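Local structure of TetR-family transcriptional regulator (2G7L) at residues W89-T101 against R209-I221. The protein probably binds DNA as a dimeric transcriptional regulator of the TetR family, with its activity likely tuned by a small ligand. Sequence-based numbering, arbitrary orientation.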
ATOM      1  N   TRP A  89      21.336  -3.913 -15.503  1.00 67.31           N
ATOM      2  CA  TRP A  89      20.139  -3.148 -15.238  1.00 64.80           C
ATOM      3  C   TRP A  89      19.398  -3.584 -13.979  1.00 63.08           C
ATOM      4  O   TRP A  89      18.902  -2.748 -13.221  1.00 63.05           O
ATOM      5  CB  TRP A  89      19.253  -3.195 -16.485  1.00 63.56           C
ATOM      6  CG  TRP A  89      18.753  -4.592 -16.800  1.00 63.88           C
ATOM      7  CD1 TRP A  89      19.292  -5.489 -17.700  1.00 63.61           C
ATOM      8  CD2 TRP A  89      17.619  -5.246 -16.216  1.00 61.53           C
ATOM      9  NE1 TRP A  89      18.539  -6.645 -17.722  1.00 63.64           N
ATOM     10  CE2 TRP A  89      17.528  -6.534 -16.801  1.00 62.80           C
ATOM     11  CE3 TRP A  89      16.664  -4.868 -15.252  1.00 58.40           C
ATOM     12  CZ2 TRP A  89      16.529  -7.452 -16.440  1.00 62.63           C
ATOM     13  CZ3 TRP A  89      15.699  -5.779 -14.892  1.00 61.36           C
ATOM     14  CH2 TRP A  89      15.628  -7.055 -15.490  1.00 62.45           C
ATOM     15  N   ARG A  90      19.384  -4.894 -13.727  1.00 61.56           N
ATOM     16  CA  ARG A  90      18.549  -5.488 -12.683  1.00 59.58           C
ATOM     17  C   ARG A  90      19.093  -5.141 -11.322  1.00 59.25           C
ATOM     18  O   ARG A  90      18.346  -4.799 -10.408  1.00 57.56           O
ATOM     19  CB  ARG A  90      18.434  -7.021 -12.876  1.00 59.84           C
ATOM     20  CG  ARG A  90      17.534  -7.672 -11.875  1.00 55.14           C
ATOM     21  CD  ARG A  90      17.118  -9.040 -12.291  1.00 55.49           C
ATOM     22  NE  ARG A  90      16.388  -9.699 -11.221  1.00 54.15           N
ATOM     23  CZ  ARG A  90      15.310 -10.460 -11.425  1.00 54.90           C
ATOM     24  NH1 ARG A  90      14.863 -10.650 -12.671  1.00 53.40           N
ATOM     25  NH2 ARG A  90      14.689 -11.056 -10.388  1.00 51.66           N
ATOM     26  N   GLU A  91      20.404  -5.238 -11.190  1.00 59.00           N
ATOM     27  CA  GLU A  91      21.066  -4.866  -9.938  1.00 59.84           C
ATOM     28  C   GLU A  91      20.977  -3.341  -9.611  1.00 58.58           C
ATOM     29  O   GLU A  91      20.837  -2.935  -8.428  1.00 57.93           O
ATOM     30  CB  GLU A  91      22.530  -5.296 -10.022  1.00 60.54           C
ATOM     31  CG  GLU A  91      23.432  -4.754  -8.899  1.00 62.64           C
ATOM     32  CD  GLU A  91      24.918  -4.726  -9.313  1.00 65.58           C
ATOM     33  OE1 GLU A  91      25.212  -4.384 -10.497  1.00 70.14           O
ATOM     34  OE2 GLU A  91      25.786  -5.047  -8.441  1.00 70.37           O
ATOM     35  N   GLN A  92      21.101  -2.513 -10.647  1.00 57.62           N
ATOM     36  CA  GLN A  92      21.001  -1.067 -10.502  1.00 58.38           C
ATOM     37  C   GLN A  92      19.550  -0.650 -10.241  1.00 56.05           C
ATOM     38  O   GLN A  92      19.320   0.201  -9.418  1.00 57.02           O
ATOM     39  CB  GLN A  92      21.452  -0.385 -11.783  1.00 59.19           C
ATOM     40  CG  GLN A  92      22.991  -0.282 -12.026  1.00 63.18           C
ATOM     41  CD  GLN A  92      23.277   0.238 -13.427  1.00 62.59           C
ATOM     42  OE1 GLN A  92      23.570   1.431 -13.622  1.00 69.39           O
ATOM     43  NE2 GLN A  92      23.146  -0.641 -14.418  1.00 65.82           N
ATOM     44  N   LEU A  93      18.586  -1.236 -10.958  1.00 54.64           N
ATOM     45  CA  LEU A  93      17.137  -1.170 -10.570  1.00 53.27           C
ATOM     46  C   LEU A  93      16.928  -1.463  -9.086  1.00 52.63           C
ATOM     47  O   LEU A  93      16.323  -0.696  -8.347  1.00 52.81           O
ATOM     48  CB  LEU A  93      16.285  -2.144 -11.402  1.00 51.73           C
ATOM     49  CG  LEU A  93      14.949  -1.688 -12.024  1.00 50.73           C
ATOM     50  CD1 LEU A  93      14.050  -2.840 -12.082  1.00 46.65           C
ATOM     51  CD2 LEU A  93      14.239  -0.496 -11.390  1.00 43.52           C
ATOM     52  N   ARG A  94      17.445  -2.586  -8.629  1.00 50.97           N
ATOM     53  CA  ARG A  94      17.269  -2.899  -7.239  1.00 50.90           C
ATOM     54  C   ARG A  94      17.843  -1.781  -6.338  1.00 52.06           C
ATOM     55  O   ARG A  94      17.240  -1.431  -5.284  1.00 51.11           O
ATOM     56  CB  ARG A  94      17.917  -4.246  -6.902  1.00 49.79           C
ATOM     57  CG  ARG A  94      17.531  -4.738  -5.490  1.00 49.43           C
ATOM     58  CD  ARG A  94      18.405  -5.892  -4.946  1.00 51.55           C
ATOM     59  NE  ARG A  94      18.242  -7.170  -5.685  1.00 52.69           N
ATOM     60  CZ  ARG A  94      17.390  -8.155  -5.383  1.00 54.11           C
ATOM     61  NH1 ARG A  94      16.527  -8.038  -4.375  1.00 53.17           N
ATOM     62  NH2 ARG A  94      17.382  -9.267  -6.114  1.00 53.52           N
ATOM     63  N   ALA A  95      19.033  -1.263  -6.699  1.00 52.03           N
ATOM     64  CA  ALA A  95      19.616  -0.132  -5.914  1.00 52.83           C
ATOM     65  C   ALA A  95      18.736   1.132  -5.899  1.00 51.65           C
ATOM     66  O   ALA A  95      18.479   1.699  -4.829  1.00 53.09           O
ATOM     67  CB  ALA A  95      21.079   0.190  -6.348  1.00 53.51           C
ATOM     68  N   VAL A  96      18.209   1.575  -7.027  1.00 51.34           N
ATOM     69  CA  VAL A  96      17.347   2.741  -6.900  1.00 51.79           C
ATOM     70  C   VAL A  96      16.087   2.494  -6.059  1.00 51.72           C
ATOM     71  O   VAL A  96      15.706   3.317  -5.240  1.00 49.89           O
ATOM     72  CB  VAL A  96      17.175   3.619  -8.207  1.00 53.38           C
ATOM     73  CG1 VAL A  96      18.109   3.166  -9.322  1.00 53.46           C
ATOM     74  CG2 VAL A  96      15.740   3.840  -8.641  1.00 53.35           C
ATOM     75  N   LEU A  97      15.506   1.305  -6.205  1.00 51.61           N
ATOM     76  CA  LEU A  97      14.255   1.000  -5.515  1.00 51.52           C
ATOM     77  C   LEU A  97      14.504   0.894  -4.043  1.00 49.75           C
ATOM     78  O   LEU A  97      13.680   1.279  -3.267  1.00 50.75           O
ATOM     79  CB  LEU A  97      13.557  -0.259  -6.119  1.00 51.62           C
ATOM     80  CG  LEU A  97      12.856   0.124  -7.426  1.00 53.43           C
ATOM     81  CD1 LEU A  97      12.553  -1.108  -8.254  1.00 54.57           C
ATOM     82  CD2 LEU A  97      11.563   0.930  -7.123  1.00 55.16           C
ATOM     83  N   THR A  98      15.674   0.431  -3.667  1.00 49.75           N
ATOM     84  CA  THR A  98      16.091   0.414  -2.267  1.00 51.41           C
ATOM     85  C   THR A  98      16.249   1.808  -1.660  1.00 52.62           C
ATOM     86  O   THR A  98      15.753   2.068  -0.549  1.00 55.56           O
ATOM     87  CB  THR A  98      17.388  -0.442  -2.107  1.00 51.48           C
ATOM     88  OG1 THR A  98      17.082  -1.752  -2.551  1.00 49.70           O
ATOM     89  CG2 THR A  98      17.879  -0.533  -0.679  1.00 51.19           C
ATOM     90  N   SER A  99      16.923   2.713  -2.358  1.00 53.31           N
ATOM     91  CA  SER A  99      17.080   4.040  -1.803  1.00 52.88           C
ATOM     92  C   SER A  99      15.779   4.784  -1.793  1.00 52.20           C
ATOM     93  O   SER A  99      15.526   5.459  -0.818  1.00 53.64           O
ATOM     94  CB  SER A  99      18.264   4.833  -2.407  1.00 54.35           C
ATOM     95  OG  SER A  99      18.270   4.855  -3.812  1.00 55.94           O
ATOM     96  N   TYR A 100      14.916   4.629  -2.801  1.00 51.33           N
ATOM     97  CA  TYR A 100      13.541   5.126  -2.664  1.00 51.05           C
ATOM     98  C   TYR A 100      12.904   4.608  -1.393  1.00 51.95           C
ATOM     99  O   TYR A 100      12.420   5.390  -0.558  1.00 52.43           O
ATOM    100  CB  TYR A 100      12.719   4.743  -3.869  1.00 51.63           C
ATOM    101  CG  TYR A 100      11.239   5.038  -3.780  1.00 52.39           C
ATOM    102  CD1 TYR A 100      10.760   6.338  -3.961  1.00 51.99           C
ATOM    103  CD2 TYR A 100      10.285   3.998  -3.592  1.00 52.30           C
ATOM    104  CE1 TYR A 100       9.398   6.635  -3.924  1.00 49.18           C
ATOM    105  CE2 TYR A 100       8.908   4.289  -3.584  1.00 49.07           C
ATOM    106  CZ  TYR A 100       8.478   5.609  -3.740  1.00 51.54           C
ATOM    107  OH  TYR A 100       7.148   5.939  -3.731  1.00 51.76           O
ATOM    108  N   THR A 101      12.957   3.289  -1.191  1.00 52.92           N
ATOM    109  CA  THR A 101      12.365   2.640  -0.018  1.00 53.59           C
ATOM    110  C   THR A 101      12.937   3.156   1.318  1.00 53.58           C
ATOM    111  O   THR A 101      12.198   3.354   2.269  1.00 52.81           O
ATOM    112  CB  THR A 101      12.508   1.078  -0.095  1.00 53.71           C
ATOM    113  OG1 THR A 101      11.843   0.608  -1.269  1.00 53.39           O
ATOM    114  CG2 THR A 101      11.845   0.418   1.090  1.00 56.20           C
ATOM    115  N   ARG A 209      11.953  -9.579   3.055  1.00 51.37           N
ATOM    116  CA  ARG A 209      10.713  -9.623   2.305  1.00 50.36           C
ATOM    117  C   ARG A 209      10.791  -8.748   1.081  1.00 49.77           C
ATOM    118  O   ARG A 209      10.240  -9.055   0.053  1.00 50.39           O
ATOM    119  CB  ARG A 209       9.551  -9.198   3.215  1.00 49.93           C
ATOM    120  CG  ARG A 209       9.325 -10.140   4.474  1.00 50.89           C
ATOM    121  CD  ARG A 209       8.565 -11.351   4.051  1.00 49.67           C
ATOM    122  NE  ARG A 209       8.069 -12.164   5.156  1.00 47.65           N
ATOM    123  CZ  ARG A 209       6.817 -12.569   5.258  1.00 46.42           C
ATOM    124  NH1 ARG A 209       6.465 -13.271   6.323  1.00 46.22           N
ATOM    125  NH2 ARG A 209       5.913 -12.257   4.301  1.00 42.68           N
ATOM    126  N   LEU A 210      11.469  -7.610   1.209  1.00 50.54           N
ATOM    127  CA  LEU A 210      11.649  -6.667   0.109  1.00 49.99           C
ATOM    128  C   LEU A 210      12.675  -7.190  -0.881  1.00 48.04           C
ATOM    129  O   LEU A 210      12.545  -6.935  -2.058  1.00 47.74           O
ATOM    130  CB  LEU A 210      12.130  -5.287   0.674  1.00 51.01           C
ATOM    131  CG  LEU A 210      11.127  -4.221   1.177  1.00 52.12           C
ATOM    132  CD1 LEU A 210      11.906  -3.145   1.894  1.00 51.99           C
ATOM    133  CD2 LEU A 210      10.250  -3.612   0.007  1.00 49.64           C
ATOM    134  N   ARG A 211      13.700  -7.906  -0.433  1.00 48.81           N
ATOM    135  CA  ARG A 211      14.651  -8.548  -1.424  1.00 51.02           C
ATOM    136  C   ARG A 211      13.873  -9.526  -2.278  1.00 48.38           C
ATOM    137  O   ARG A 211      13.940  -9.532  -3.505  1.00 48.29           O
ATOM    138  CB  ARG A 211      15.821  -9.312  -0.753  1.00 51.36           C
ATOM    139  CG  ARG A 211      17.113  -8.499  -0.445  1.00 55.37           C
ATOM    140  CD  ARG A 211      18.354  -9.392  -0.205  1.00 58.84           C
ATOM    141  NE  ARG A 211      18.783 -10.118  -1.417  1.00 72.38           N
ATOM    142  CZ  ARG A 211      19.535  -9.589  -2.400  1.00 76.71           C
ATOM    143  NH1 ARG A 211      19.959  -8.314  -2.335  1.00 78.73           N
ATOM    144  NH2 ARG A 211      19.863 -10.325  -3.460  1.00 75.60           N
ATOM    145  N   TRP A 212      13.072 -10.338  -1.599  1.00 47.96           N
ATOM    146  CA  TRP A 212      12.194 -11.290  -2.295  1.00 46.41           C
ATOM    147  C   TRP A 212      11.123 -10.627  -3.168  1.00 45.19           C
ATOM    148  O   TRP A 212      10.965 -11.017  -4.297  1.00 41.98           O
ATOM    149  CB  TRP A 212      11.536 -12.267  -1.268  1.00 46.14           C
ATOM    150  CG  TRP A 212      10.825 -13.390  -1.936  1.00 47.10           C
ATOM    151  CD1 TRP A 212      11.400 -14.414  -2.631  1.00 46.60           C
ATOM    152  CD2 TRP A 212       9.397 -13.597  -2.020  1.00 46.04           C
ATOM    153  NE1 TRP A 212      10.443 -15.237  -3.137  1.00 47.44           N
ATOM    154  CE2 TRP A 212       9.203 -14.787  -2.772  1.00 46.68           C
ATOM    155  CE3 TRP A 212       8.268 -12.894  -1.532  1.00 44.01           C
ATOM    156  CZ2 TRP A 212       7.937 -15.302  -3.059  1.00 44.73           C
ATOM    157  CZ3 TRP A 212       7.010 -13.373  -1.851  1.00 46.87           C
ATOM    158  CH2 TRP A 212       6.850 -14.600  -2.579  1.00 46.20           C
ATOM    159  N   SER A 213      10.336  -9.644  -2.702  1.00 44.77           N
ATOM    160  CA  SER A 213       9.300  -9.221  -3.674  1.00 44.67           C
ATOM    161  C   SER A 213       9.822  -8.441  -4.901  1.00 44.25           C
ATOM    162  O   SER A 213       9.182  -8.382  -6.001  1.00 44.89           O
ATOM    163  CB  SER A 213       8.170  -8.472  -2.993  1.00 47.80           C
ATOM    164  OG  SER A 213       8.637  -7.272  -2.503  1.00 48.20           O
ATOM    165  N   PHE A 214      10.972  -7.821  -4.747  1.00 44.19           N
ATOM    166  CA  PHE A 214      11.634  -7.235  -5.924  1.00 44.89           C
ATOM    167  C   PHE A 214      11.822  -8.285  -7.045  1.00 43.87           C
ATOM    168  O   PHE A 214      11.357  -8.131  -8.204  1.00 43.78           O
ATOM    169  CB  PHE A 214      12.993  -6.601  -5.522  1.00 45.12           C
ATOM    170  CG  PHE A 214      13.804  -6.150  -6.724  1.00 47.30           C
ATOM    171  CD1 PHE A 214      13.580  -4.905  -7.300  1.00 50.82           C
ATOM    172  CD2 PHE A 214      14.720  -7.001  -7.334  1.00 47.63           C
ATOM    173  CE1 PHE A 214      14.310  -4.519  -8.468  1.00 51.20           C
ATOM    174  CE2 PHE A 214      15.443  -6.610  -8.499  1.00 45.62           C
ATOM    175  CZ  PHE A 214      15.239  -5.372  -9.037  1.00 48.12           C
ATOM    176  N   ASP A 215      12.476  -9.383  -6.686  1.00 44.02           N
ATOM    177  CA  ASP A 215      12.602 -10.558  -7.632  1.00 44.48           C
ATOM    178  C   ASP A 215      11.278 -11.120  -8.076  1.00 43.47           C
ATOM    179  O   ASP A 215      11.064 -11.331  -9.252  1.00 44.56           O
ATOM    180  CB  ASP A 215      13.451 -11.646  -6.957  1.00 46.37           C
ATOM    181  CG  ASP A 215      14.902 -11.234  -6.851  1.00 47.27           C
ATOM    182  OD1 ASP A 215      15.355 -10.648  -7.857  1.00 55.75           O
ATOM    183  OD2 ASP A 215      15.575 -11.502  -5.811  1.00 52.55           O
ATOM    184  N   VAL A 216      10.336 -11.277  -7.155  1.00 42.50           N
ATOM    185  CA  VAL A 216       9.018 -11.777  -7.547  1.00 42.59           C
ATOM    186  C   VAL A 216       8.425 -10.876  -8.596  1.00 42.84           C
ATOM    187  O   VAL A 216       7.849 -11.320  -9.618  1.00 42.87           O
ATOM    188  CB  VAL A 216       8.038 -11.831  -6.272  1.00 42.15           C
ATOM    189  CG1 VAL A 216       6.648 -12.091  -6.660  1.00 40.84           C
ATOM    190  CG2 VAL A 216       8.533 -12.799  -5.295  1.00 40.60           C
ATOM    191  N   LEU A 217       8.524  -9.564  -8.329  1.00 42.80           N
ATOM    192  CA  LEU A 217       7.870  -8.617  -9.221  1.00 42.66           C
ATOM    193  C   LEU A 217       8.600  -8.545 -10.537  1.00 41.11           C
ATOM    194  O   LEU A 217       7.972  -8.556 -11.609  1.00 41.63           O
ATOM    195  CB  LEU A 217       7.828  -7.222  -8.535  1.00 42.87           C
ATOM    196  CG  LEU A 217       6.631  -7.138  -7.558  1.00 47.75           C
ATOM    197  CD1 LEU A 217       6.861  -6.011  -6.644  1.00 47.61           C
ATOM    198  CD2 LEU A 217       5.344  -6.872  -8.400  1.00 47.49           C
ATOM    199  N   VAL A 218       9.918  -8.437 -10.487  1.00 39.58           N
ATOM    200  CA  VAL A 218      10.695  -8.366 -11.812  1.00 42.09           C
ATOM    201  C   VAL A 218      10.463  -9.603 -12.701  1.00 41.96           C
ATOM    202  O   VAL A 218      10.049  -9.540 -13.916  1.00 43.24           O
ATOM    203  CB  VAL A 218      12.207  -8.064 -11.519  1.00 42.45           C
ATOM    204  CG1 VAL A 218      12.989  -8.039 -12.793  1.00 45.09           C
ATOM    205  CG2 VAL A 218      12.296  -6.632 -10.881  1.00 44.53           C
ATOM    206  N   ASN A 219      10.579 -10.760 -12.056  1.00 43.18           N
ATOM    207  CA  ASN A 219      10.261 -12.045 -12.734  1.00 43.92           C
ATOM    208  C   ASN A 219       8.867 -12.044 -13.273  1.00 43.77           C
ATOM    209  O   ASN A 219       8.612 -12.346 -14.440  1.00 43.53           O
ATOM    210  CB  ASN A 219      10.443 -13.172 -11.756  1.00 43.78           C
ATOM    211  CG  ASN A 219      11.871 -13.441 -11.523  1.00 49.23           C
ATOM    212  OD1 ASN A 219      12.696 -12.972 -12.312  1.00 52.19           O
ATOM    213  ND2 ASN A 219      12.219 -14.158 -10.432  1.00 49.15           N
ATOM    214  N   GLY A 220       7.903 -11.641 -12.461  1.00 44.69           N
ATOM    215  CA  GLY A 220       6.547 -11.595 -13.054  1.00 42.97           C
ATOM    216  C   GLY A 220       6.311 -10.548 -14.100  1.00 42.68           C
ATOM    217  O   GLY A 220       5.584 -10.755 -15.059  1.00 42.55           O
ATOM    218  N   ILE A 221       6.816  -9.340 -13.851  1.00 44.41           N
ATOM    219  CA  ILE A 221       6.614  -8.252 -14.833  1.00 44.74           C
ATOM    220  C   ILE A 221       7.177  -8.650 -16.222  1.00 45.56           C
ATOM    221  O   ILE A 221       6.489  -8.528 -17.260  1.00 45.90           O
ATOM    222  CB  ILE A 221       7.253  -6.935 -14.358  1.00 44.00           C
ATOM    223  CG1 ILE A 221       6.455  -6.333 -13.174  1.00 45.95           C
ATOM    224  CG2 ILE A 221       7.399  -5.905 -15.560  1.00 43.93           C
ATOM    225  CD1 ILE A 221       7.307  -5.377 -12.340  1.00 43.15           C
TER
HETATM  226  O   HOH W   1      15.328  -5.645  -3.216  1.00 46.91           O
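Phe214 pushes its ring among Arg90, Leu93, Arg94 and Leu97, a knob-into-hole fit in which Arg94 CB sits over one face, 3.9 Å from the ring centroid, and Leu97 CD1 meets the edge. The Arg94 chain then bends about CG-CD (chi3 -67°), which sets its guanidinium between two residues: Phe214 CD2 lies under one face, and over the other the Arg211 guanidinium stacks nearly parallel, planes 14° apart. Its edge is held as well. Arg94 NH2 meets the syn side of Asp215 OD2 at 2.9 Å, while NH1 donates to Arg211 O and to a water that also bonds Leu210 O. Asp215 OD1 takes Arg90 NH2 on its anti side at 2.6 Å, almost straight (171°), both donors standing well out of the carboxylate plane. Arg90, extended from CG to NE, has Val218 CG1 against one guanidinium face; its NH1 donates to Asn219 OD1, whose ND2 bonds Thr224 of the second subunit. Replacing Arg94 by an alanine would keep CB over the ring but would probably cost Phe214 and Arg211 their guanidinium partner and Asp215 OD2 its salt bridge. One carboxylate thus serves two arginines and probably offsets the like-charged stack; the network ties helix 89-106 to helix 206-223 beside the dimer interface.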